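Local coordinates for protein 3-hydroxyacyl-CoA dehydrogenase (Brucella suis, PDB 4O5O) that probably catalyses the NAD-dependent oxidation of 3-hydroxyacyl-CoA to 3-ketoacyl-CoA, as a member of the short-chain dehydrogenase/reductase family, at residues Ile151-Ser156 against Val194-Pro199. Residues are numbered along the deposited sequence; the frame is centred on the assembly and turned at random.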
loop_
_atom_site.group_PDB
_atom_site.type_symbol
_atom_site.label_atom_id
_atom_site.label_comp_id
_atom_site.label_asym_id
_atom_site.label_seq_id
_atom_site.Cartn_x
_atom_site.Cartn_y
_atom_site.Cartn_z
ATOM N N ILE B 151 18.415 12.816 -2.231
ATOM C CA ILE B 151 18.491 12.167 -0.926
ATOM C C ILE B 151 17.838 10.817 -1.045
ATOM O O ILE B 151 16.686 10.717 -1.487
ATOM C CB ILE B 151 17.774 12.993 0.159
ATOM C CG1 ILE B 151 18.529 14.317 0.333
ATOM C CG2 ILE B 151 17.696 12.211 1.476
ATOM C CD1 ILE B 151 17.812 15.343 1.172
ATOM N N ILE B 152 18.581 9.768 -0.678
ATOM C CA ILE B 152 18.071 8.404 -0.768
ATOM C C ILE B 152 18.175 7.752 0.596
ATOM O O ILE B 152 19.252 7.692 1.192
ATOM C CB ILE B 152 18.876 7.567 -1.802
ATOM C CG1 ILE B 152 18.734 8.194 -3.196
ATOM C CG2 ILE B 152 18.401 6.107 -1.821
ATOM C CD1 ILE B 152 19.725 7.734 -4.208
ATOM N N ASN B 153 17.030 7.315 1.098
ATOM C CA ASN B 153 16.926 6.695 2.408
ATOM C C ASN B 153 16.722 5.206 2.275
ATOM O O ASN B 153 16.303 4.712 1.220
ATOM C CB ASN B 153 15.763 7.311 3.189
ATOM C CG ASN B 153 15.974 8.819 3.462
ATOM O OD1 ASN B 153 17.077 9.251 3.567
ATOM N ND2 ASN B 153 14.923 9.560 3.684
ATOM N N THR B 154 17.017 4.488 3.349
ATOM C CA THR B 154 16.869 3.040 3.354
ATOM C C THR B 154 15.779 2.677 4.366
ATOM O O THR B 154 15.925 2.929 5.559
ATOM C CB THR B 154 18.192 2.362 3.730
ATOM O OG1 THR B 154 19.221 2.814 2.835
ATOM C CG2 THR B 154 18.085 0.841 3.623
ATOM N N ALA B 155 14.689 2.091 3.876
ATOM C CA ALA B 155 13.663 1.511 4.734
ATOM C C ALA B 155 13.971 0.032 4.864
ATOM O O ALA B 155 15.125 -0.321 5.162
ATOM C CB ALA B 155 12.274 1.813 4.203
ATOM N N SER B 156 12.993 -0.836 4.617
ATOM C CA SER B 156 13.176 -2.292 4.676
ATOM C C SER B 156 11.854 -2.893 4.254
ATOM O O SER B 156 10.795 -2.293 4.475
ATOM C CB SER B 156 13.450 -2.762 6.119
ATOM O OG SER B 156 13.445 -4.195 6.230
ATOM N N VAL B 194 13.801 13.136 -3.249
ATOM C CA VAL B 194 13.862 12.301 -2.068
ATOM C C VAL B 194 13.213 10.978 -2.428
ATOM O O VAL B 194 12.034 10.934 -2.821
ATOM C CB VAL B 194 13.136 12.951 -0.874
ATOM C CG1 VAL B 194 13.326 12.123 0.380
ATOM C CG2 VAL B 194 13.620 14.371 -0.650
ATOM N N MET B 195 14.007 9.911 -2.284
ATOM C CA MET B 195 13.597 8.553 -2.591
ATOM C C MET B 195 13.981 7.616 -1.485
ATOM O O MET B 195 14.904 7.888 -0.715
ATOM C CB MET B 195 14.295 8.079 -3.858
ATOM C CG MET B 195 13.705 8.637 -5.142
ATOM S SD MET B 195 12.107 7.958 -5.544
ATOM C CE MET B 195 12.470 6.200 -5.624
ATOM N N THR B 196 13.296 6.486 -1.439
ATOM C CA THR B 196 13.576 5.445 -0.447
ATOM C C THR B 196 13.660 4.099 -1.107
ATOM O O THR B 196 12.869 3.787 -1.985
ATOM C CB THR B 196 12.491 5.457 0.644
ATOM O OG1 THR B 196 12.581 6.712 1.309
ATOM C CG2 THR B 196 12.658 4.333 1.662
ATOM N N ILE B 197 14.658 3.311 -0.709
ATOM C CA ILE B 197 14.754 1.910 -1.101
ATOM C C ILE B 197 14.394 1.064 0.105
ATOM O O ILE B 197 14.877 1.349 1.216
ATOM C CB ILE B 197 16.170 1.522 -1.587
ATOM C CG1 ILE B 197 16.610 2.346 -2.802
ATOM C CG2 ILE B 197 16.278 0.039 -1.875
ATOM C CD1 ILE B 197 18.089 2.278 -3.172
ATOM N N ALA B 198 13.554 0.047 -0.095
ATOM C CA ALA B 198 13.188 -0.913 0.930
ATOM C C ALA B 198 13.844 -2.256 0.590
ATOM O O ALA B 198 13.269 -3.073 -0.163
ATOM C CB ALA B 198 11.663 -1.031 1.025
ATOM N N PRO B 199 15.049 -2.490 1.131
ATOM C CA PRO B 199 15.685 -3.760 0.813
ATOM C C PRO B 199 15.027 -4.975 1.452
ATOM O O PRO B 199 14.508 -4.879 2.569
ATOM C CB PRO B 199 17.115 -3.603 1.352
ATOM C CG PRO B 199 17.278 -2.191 1.730
ATOM C CD PRO B 199 15.903 -1.640 1.966
HETATM O O HOH W 1 15.736 -5.082 5.119
#
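Ile151 to Thr154 pair in turn with Val194 to Ile197 in parallel register; the axes of strands 151-154 and 194-199 approach to 4.5 Å and cross at -26°, and Ala155 and Ser156 follow as loop. Four backbone hydrogen bonds join the segments: Met195 N to Ile151 O, Asn153 N to Met195 O, Ile197 N to Asn153 O and Ala155 N to Ile197 O.

Side chains alternate between two faces. On the face of Ile152 and Ile197, which packs under helix 231-243, the CG2 methyl of Ile152 meets the terminal CD1 of Ile197 at 4.1 Å, the side chains crossing at a slant. Farther along, a chi1 of -55° sets Thr154 OG1 beside the backbone N and leaves CG2 anti to it, bringing this methyl up to the CG-CD edge of the Pro199 ring, 3.7 Å from CG. The hydroxyl leads away to Tyr234 OH and Asn93 O.

Toward helix 167-187, Thr196 splits its two branches: OG1 lies 3.7 Å from Asn153 CB and is hydrogen-bonded to Thr180, whereas CG2 abuts the Ala155 methyl, CB, at 3.6 Å. Asn153 sends OD1 to Asn93 ND2. Ser156 OG, anti to the backbone N (chi1 172°), accepts from Ala158 N, capping the turn into helix 158-161, and shares a water with Pro199 O, to which the water donates.

Lys173 NZ bonds Thr154 O. These are the adjacent fifth and sixth strands of the Rossmann-type parallel sheet, joined by a crossover through helix 167-187; Ser156, touching Tyr169 and Lys173, lies where the Ser-Tyr-Lys active site of short-chain dehydrogenases is expected.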